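Local coordinates for Adenylate/guanylate cyclase/hydrolase, alpha/beta fold family (Ruegeria pomeroyi, PDB 3MR7), which probably acts as a nucleotide cyclase through this domain, the adenylate/guanylate cyclase catalytic part of a longer protein that also carries an alpha/beta-hydrolase family region, at residues D42-Q47 / A74-Q79. Residues are numbered along the deposited sequence; the frame is centred on the assembly and turned at random.
Sequences DPAIAQ and ALEIQQ
Ala-44 meets Ile-77 and Glu-76 where two helices of the alpha/beta cyclase catalytic domain, 27-47 and 67-84, pack against each other at an oblique angle. The backbones of the two short segments are nearest at Ala-44 and Ile-77, whose CA atoms lie 6.9 Å apart, and the methyl of Ala-44 points straight at the other helix. On the buried side, Ala-44 CB lies 3.9 Å from Ile-77 CG1, an apolar contact. The CA-CB bond of Ile-77 does not aim at the partner helix, but CG1 is set anti to the carbonyl carbon (chi1 -61°) and carries the branch inward. Further round helix 67-84, Ala-74 and Gln-78 rest on Ile-98 and Ile-132 of the sheet, while Gln-78 NE2 bonds the carbonyls of Tyr-96 and Ala-131.

The other side of the contact is exposed and polar. Only 162 Å² is buried in all, and no hydrogen bond crosses between the segments. Glu-76 reaches over with CG anti to its own N (chi1 -169°) and the chain extended beyond CG. Its carboxylate turns a flat face to the alanine methyl: Ala-44 CB sits 3.5 Å from Glu-76 CD and OE1, and 3.6 Å from Glu-76 OE2.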
loop_
_atom_site.group_PDB
_atom_site.type_symbol
_atom_site.label_atom_id
_atom_site.label_comp_id
_atom_site.label_asym_id
_atom_site.label_seq_id
_atom_site.Cartn_x
_atom_site.Cartn_y
_atom_site.Cartn_z
ATOM N N ASP A 42 -16.703 -1.962 -13.238
ATOM C CA ASP A 42 -17.800 -1.030 -13.470
ATOM C C ASP A 42 -19.163 -1.714 -13.550
ATOM O O ASP A 42 -20.122 -1.217 -12.994
ATOM C CB ASP A 42 -17.534 -0.135 -14.680
ATOM C CG ASP A 42 -16.500 0.953 -14.391
ATOM O OD1 ASP A 42 -15.999 1.005 -13.250
ATOM O OD2 ASP A 42 -16.190 1.768 -15.298
ATOM N N PRO A 43 -19.255 -2.854 -14.244
ATOM C CA PRO A 43 -20.489 -3.656 -14.247
ATOM C C PRO A 43 -20.930 -4.224 -12.886
ATOM O O PRO A 43 -22.091 -4.057 -12.525
ATOM C CB PRO A 43 -20.142 -4.778 -15.219
ATOM C CG PRO A 43 -19.319 -4.073 -16.216
ATOM C CD PRO A 43 -18.385 -3.248 -15.364
ATOM N N ALA A 44 -20.035 -4.877 -12.153
ATOM C CA ALA A 44 -20.383 -5.477 -10.870
ATOM C C ALA A 44 -20.922 -4.425 -9.914
ATOM O O ALA A 44 -21.823 -4.689 -9.117
ATOM C CB ALA A 44 -19.138 -6.212 -10.238
ATOM N N ILE A 45 -20.341 -3.237 -9.987
ATOM C CA ILE A 45 -20.721 -2.139 -9.114
ATOM C C ILE A 45 -22.124 -1.640 -9.434
ATOM O O ILE A 45 -22.938 -1.454 -8.537
ATOM C CB ILE A 45 -19.759 -0.957 -9.251
ATOM C CG1 ILE A 45 -18.429 -1.244 -8.533
ATOM C CG2 ILE A 45 -20.404 0.280 -8.712
ATOM C CD1 ILE A 45 -17.430 -0.095 -8.533
ATOM N N ALA A 46 -22.403 -1.418 -10.713
ATOM C CA ALA A 46 -23.756 -1.110 -11.176
ATOM C C ALA A 46 -24.757 -2.219 -10.849
ATOM O O ALA A 46 -25.771 -1.967 -10.217
ATOM C CB ALA A 46 -23.750 -0.852 -12.642
ATOM N N GLN A 47 -24.482 -3.440 -11.283
ATOM C CA GLN A 47 -25.348 -4.561 -10.932
ATOM C C GLN A 47 -25.725 -4.559 -9.454
ATOM O O GLN A 47 -26.842 -4.932 -9.099
ATOM C CB GLN A 47 -24.698 -5.902 -11.291
ATOM C CG GLN A 47 -25.508 -6.742 -12.285
ATOM C CD GLN A 47 -26.680 -7.464 -11.638
ATOM O OE1 GLN A 47 -26.522 -8.107 -10.598
ATOM N NE2 GLN A 47 -27.860 -7.365 -12.253
ATOM N N ALA A 74 -17.432 -6.673 -4.159
ATOM C CA ALA A 74 -15.979 -6.922 -4.036
ATOM C C ALA A 74 -15.624 -8.401 -4.192
ATOM O O ALA A 74 -14.601 -8.763 -4.765
ATOM C CB ALA A 74 -15.432 -6.391 -2.681
ATOM N N LEU A 75 -16.454 -9.261 -3.640
ATOM C CA LEU A 75 -16.191 -10.664 -3.758
ATOM C C LEU A 75 -16.331 -11.082 -5.228
ATOM O O LEU A 75 -15.561 -11.896 -5.710
ATOM C CB LEU A 75 -17.137 -11.430 -2.848
ATOM C CG LEU A 75 -16.693 -11.455 -1.391
ATOM C CD1 LEU A 75 -17.803 -12.007 -0.538
ATOM C CD2 LEU A 75 -15.441 -12.303 -1.233
ATOM N N GLU A 76 -17.309 -10.496 -5.924
ATOM C CA GLU A 76 -17.588 -10.780 -7.332
ATOM C C GLU A 76 -16.396 -10.417 -8.184
ATOM O O GLU A 76 -15.922 -11.212 -9.011
ATOM C CB GLU A 76 -18.790 -9.976 -7.814
ATOM C CG GLU A 76 -19.317 -10.410 -9.176
ATOM C CD GLU A 76 -20.411 -9.476 -9.756
ATOM O OE1 GLU A 76 -21.125 -8.799 -8.974
ATOM O OE2 GLU A 76 -20.557 -9.431 -11.006
ATOM N N ILE A 77 -15.929 -9.194 -7.977
ATOM C CA ILE A 77 -14.715 -8.704 -8.590
ATOM C C ILE A 77 -13.448 -9.540 -8.310
ATOM O O ILE A 77 -12.787 -9.976 -9.239
ATOM C CB ILE A 77 -14.473 -7.261 -8.155
ATOM C CG1 ILE A 77 -15.639 -6.397 -8.621
ATOM C CG2 ILE A 77 -13.134 -6.742 -8.713
ATOM C CD1 ILE A 77 -15.507 -4.944 -8.252
ATOM N N GLN A 78 -13.119 -9.751 -7.035
ATOM C CA GLN A 78 -11.909 -10.454 -6.649
ATOM C C GLN A 78 -11.900 -11.916 -7.088
ATOM O O GLN A 78 -10.882 -12.428 -7.513
ATOM C CB GLN A 78 -11.687 -10.344 -5.143
ATOM C CG GLN A 78 -11.448 -8.944 -4.679
ATOM C CD GLN A 78 -10.224 -8.328 -5.358
ATOM O OE1 GLN A 78 -10.147 -8.276 -6.592
ATOM N NE2 GLN A 78 -9.255 -7.858 -4.549
ATOM N N GLN A 79 -13.036 -12.588 -7.010
ATOM C CA GLN A 79 -13.121 -13.956 -7.518
ATOM C C GLN A 79 -12.992 -14.092 -9.043
ATOM O O GLN A 79 -12.484 -15.109 -9.545
ATOM C CB GLN A 79 -14.405 -14.621 -7.054
ATOM C CG GLN A 79 -14.463 -14.871 -5.558
ATOM C CD GLN A 79 -15.885 -15.070 -5.097
ATOM O OE1 GLN A 79 -16.825 -14.976 -5.892
ATOM N NE2 GLN A 79 -16.059 -15.341 -3.817
#